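PDB 6TQP: 16L protein from Yaba-like disease virus, which probably inhibits apoptosis of the infected cell as a viral Bcl-2-like protein of the M11L family. Local coordinates for residues N13-N18 and C38-L43. Residues are numbered along the deposited sequence; the frame is centred on the assembly and turned at random.
Sequences NNSIKN and CYENKL
Glu40 and Asn18 both hold CG opposite the carbonyl carbon (chi1 -66° in Glu40), and beyond CG the Glu40 chain is extended, which carries its carboxylate across to the amide of Asn18. Asn18 ND2 gives a nearly straight hydrogen bond to Glu40 OE2, 3.1 Å long. The acceptor lies in the amide plane of Asn18, but the N-H meets the carboxylate from well out of its plane. The two flat groups are turned 79° apart. A water also lies close to Glu40 OE2 and Ser15 OG, but both distances are unusually short, and the details of this bridge are doubtful. Glu40 OE1 takes the backbone N-H of Ser37, just before helix 38-68. Ser15 OG has further partners in Ser9 OG and Asn11 O.

Ser15 and Glu40 have the nearest pair of CA atoms, 5.6 Å apart. Ser15 CB packs on Glu40 CG at 3.9 Å, and Ser15 OG sits at the edge of the Tyr39 ring, in the ring plane. Beside the polar cluster, Ile16 CD1 meets Leu43 CD1 at 3.9 Å, the two side chains crossing at about a right angle. Ile16 continues onto helix 137-148, and Leu43 also touches Val19.

The contact joins the start of helix 12-27 to the start of helix 38-68 in the all-helical Bcl-2-like fold; the axes of segments 13-18 and 38-43 cross at -59°. The buried Glu40 is thus bonded by the Asn18 amide on OE2 and the Ser37 N-H on OE1. These donors would probably stabilise it as a carboxylate.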
ATOM      1  N   ASN A  13      -3.566  -5.667 -13.851  1.00 33.18           N
ATOM      2  CA  ASN A  13      -3.945  -5.821 -12.449  1.00 35.38           C
ATOM      3  C   ASN A  13      -3.074  -6.868 -11.768  1.00 28.53           C
ATOM      4  O   ASN A  13      -2.593  -6.652 -10.651  1.00 32.70           O
ATOM      5  CB  ASN A  13      -5.423  -6.203 -12.334  1.00 33.69           C
ATOM      6  CG  ASN A  13      -6.351  -5.106 -12.812  1.00 36.81           C
ATOM      7  OD1 ASN A  13      -5.909  -4.078 -13.323  1.00 42.66           O
ATOM      8  ND2 ASN A  13      -7.650  -5.319 -12.638  1.00 33.74           N
ATOM      9  N   ASN A  14      -2.853  -8.003 -12.437  1.00 31.47           N
ATOM     10  CA  ASN A  14      -1.996  -9.046 -11.889  1.00 33.32           C
ATOM     11  C   ASN A  14      -0.572  -8.541 -11.676  1.00 30.26           C
ATOM     12  O   ASN A  14       0.068  -8.876 -10.672  1.00 32.87           O
ATOM     13  CB  ASN A  14      -2.010 -10.250 -12.821  1.00 34.88           C
ATOM     14  CG  ASN A  14      -1.196 -11.405 -12.283  1.00 39.05           C
ATOM     15  OD1 ASN A  14      -1.516 -11.974 -11.238  1.00 43.49           O
ATOM     16  ND2 ASN A  14      -0.152 -11.772 -13.008  1.00 33.80           N
ATOM     17  N   SER A  15      -0.054  -7.741 -12.611  1.00 29.02           N
ATOM     18  CA  SER A  15       1.292  -7.188 -12.452  1.00 31.61           C
ATOM     19  C   SER A  15       1.395  -6.378 -11.169  1.00 38.62           C
ATOM     20  O   SER A  15       2.323  -6.561 -10.370  1.00 29.56           O
ATOM     21  CB  SER A  15       1.660  -6.310 -13.657  1.00 32.48           C
ATOM     22  OG  SER A  15       1.663  -7.045 -14.867  1.00 40.74           O
ATOM     23  N   ILE A  16       0.443  -5.468 -10.957  1.00 26.95           N
ATOM     24  CA  ILE A  16       0.456  -4.631  -9.763  1.00 25.06           C
ATOM     25  C   ILE A  16       0.307  -5.478  -8.505  1.00 27.33           C
ATOM     26  O   ILE A  16       1.001  -5.254  -7.506  1.00 31.12           O
ATOM     27  CB  ILE A  16      -0.640  -3.546  -9.867  1.00 28.59           C
ATOM     28  CG1 ILE A  16      -0.247  -2.481 -10.889  1.00 28.69           C
ATOM     29  CG2 ILE A  16      -0.890  -2.873  -8.531  1.00 28.78           C
ATOM     30  CD1 ILE A  16       1.036  -1.741 -10.574  1.00 33.82           C
ATOM     31  N   LYS A  17      -0.609  -6.449  -8.516  1.00 26.88           N
ATOM     32  CA  LYS A  17      -0.775  -7.303  -7.343  1.00 24.80           C
ATOM     33  C   LYS A  17       0.538  -7.996  -6.990  1.00 30.30           C
ATOM     34  O   LYS A  17       0.941  -8.035  -5.824  1.00 31.61           O
ATOM     35  CB  LYS A  17      -1.867  -8.342  -7.584  1.00 28.32           C
ATOM     36  CG  LYS A  17      -2.208  -9.180  -6.341  1.00 36.93           C
ATOM     37  CD  LYS A  17      -2.906 -10.488  -6.676  1.00 76.51           C
ATOM     38  CE  LYS A  17      -1.945 -11.507  -7.265  1.00116.37           C
ATOM     39  NZ  LYS A  17      -2.248 -12.877  -6.785  1.00122.08           N
ATOM     40  N   ASN A  18       1.209  -8.555  -7.993  1.00 27.59           N
ATOM     41  CA  ASN A  18       2.475  -9.238  -7.743  1.00 34.19           C
ATOM     42  C   ASN A  18       3.510  -8.275  -7.199  1.00 31.09           C
ATOM     43  O   ASN A  18       4.277  -8.620  -6.289  1.00 31.97           O
ATOM     44  CB  ASN A  18       2.977  -9.894  -9.027  1.00 29.99           C
ATOM     45  CG  ASN A  18       2.215 -11.139  -9.362  1.00 30.35           C
ATOM     46  OD1 ASN A  18       1.560 -11.720  -8.496  1.00 36.86           O
ATOM     47  ND2 ASN A  18       2.299 -11.578 -10.614  1.00 34.41           N
ATOM     48  N   CYS A  38      10.071  -9.031 -15.978  1.00 32.86           N
ATOM     49  CA  CYS A  38      10.744  -7.809 -16.413  1.00 33.09           C
ATOM     50  C   CYS A  38       9.839  -6.598 -16.240  1.00 35.95           C
ATOM     51  O   CYS A  38      10.260  -5.546 -15.741  1.00 31.19           O
ATOM     52  CB  CYS A  38      11.159  -7.946 -17.874  1.00 34.79           C
ATOM     53  SG  CYS A  38      11.860  -6.467 -18.565  1.00 36.57           S
ATOM     54  N   TYR A  39       8.583  -6.731 -16.656  1.00 31.03           N
ATOM     55  CA  TYR A  39       7.662  -5.603 -16.586  1.00 29.92           C
ATOM     56  C   TYR A  39       7.330  -5.269 -15.139  1.00 28.42           C
ATOM     57  O   TYR A  39       7.330  -4.098 -14.738  1.00 30.38           O
ATOM     58  CB  TYR A  39       6.398  -5.921 -17.378  1.00 43.48           C
ATOM     59  CG  TYR A  39       5.399  -4.790 -17.358  1.00 32.19           C
ATOM     60  CD1 TYR A  39       5.663  -3.600 -18.025  1.00 39.69           C
ATOM     61  CD2 TYR A  39       4.206  -4.909 -16.669  1.00 36.89           C
ATOM     62  CE1 TYR A  39       4.758  -2.567 -18.011  1.00 56.75           C
ATOM     63  CE2 TYR A  39       3.291  -3.882 -16.658  1.00 37.09           C
ATOM     64  CZ  TYR A  39       3.579  -2.712 -17.324  1.00 49.54           C
ATOM     65  OH  TYR A  39       2.677  -1.682 -17.304  1.00 44.53           O
ATOM     66  N   GLU A  40       7.060  -6.295 -14.330  1.00 28.47           N
ATOM     67  CA  GLU A  40       6.769  -6.061 -12.921  1.00 29.80           C
ATOM     68  C   GLU A  40       7.955  -5.413 -12.219  1.00 26.86           C
ATOM     69  O   GLU A  40       7.780  -4.523 -11.381  1.00 31.63           O
ATOM     70  CB  GLU A  40       6.384  -7.382 -12.244  1.00 31.63           C
ATOM     71  CG  GLU A  40       5.085  -7.971 -12.747  1.00 33.45           C
ATOM     72  CD  GLU A  40       4.948  -9.447 -12.447  1.00 36.58           C
ATOM     73  OE1 GLU A  40       5.915 -10.065 -11.928  1.00 30.15           O
ATOM     74  OE2 GLU A  40       3.870  -9.995 -12.762  1.00 31.08           O
ATOM     75  N   ASN A  41       9.179  -5.832 -12.564  1.00 28.69           N
ATOM     76  CA  ASN A  41      10.349  -5.250 -11.923  1.00 28.64           C
ATOM     77  C   ASN A  41      10.457  -3.761 -12.234  1.00 31.57           C
ATOM     78  O   ASN A  41      10.869  -2.968 -11.379  1.00 30.98           O
ATOM     79  CB  ASN A  41      11.609  -5.996 -12.365  1.00 30.42           C
ATOM     80  CG  ASN A  41      12.835  -5.508 -11.655  1.00 31.26           C
ATOM     81  OD1 ASN A  41      12.977  -5.687 -10.454  1.00 30.98           O
ATOM     82  ND2 ASN A  41      13.735  -4.889 -12.396  1.00 32.55           N
ATOM     83  N   LYS A  42      10.078  -3.361 -13.449  1.00 31.89           N
ATOM     84  CA  LYS A  42      10.070  -1.940 -13.778  1.00 34.54           C
ATOM     85  C   LYS A  42       9.096  -1.186 -12.885  1.00 28.33           C
ATOM     86  O   LYS A  42       9.419  -0.115 -12.358  1.00 30.07           O
ATOM     87  CB  LYS A  42       9.708  -1.744 -15.250  1.00 36.83           C
ATOM     88  CG  LYS A  42      10.818  -2.130 -16.213  1.00 41.70           C
ATOM     89  CD  LYS A  42      10.321  -2.094 -17.653  1.00 42.11           C
ATOM     90  CE  LYS A  42      11.429  -2.420 -18.646  1.00 45.20           C
ATOM     91  NZ  LYS A  42      12.460  -1.338 -18.686  1.00 47.43           N
ATOM     92  N   LEU A  43       7.909  -1.752 -12.681  1.00 28.43           N
ATOM     93  CA  LEU A  43       6.917  -1.103 -11.833  1.00 33.26           C
ATOM     94  C   LEU A  43       7.377  -1.066 -10.387  1.00 29.40           C
ATOM     95  O   LEU A  43       7.120  -0.091  -9.671  1.00 32.80           O
ATOM     96  CB  LEU A  43       5.590  -1.834 -11.935  1.00 25.10           C
ATOM     97  CG  LEU A  43       4.930  -1.852 -13.317  1.00 33.73           C
ATOM     98  CD1 LEU A  43       3.670  -2.683 -13.264  1.00 33.13           C
ATOM     99  CD2 LEU A  43       4.601  -0.454 -13.836  1.00 32.82           C
TER
HETATM  100  O   HOH W   1       2.690  -9.287 -14.891  1.00 43.97           O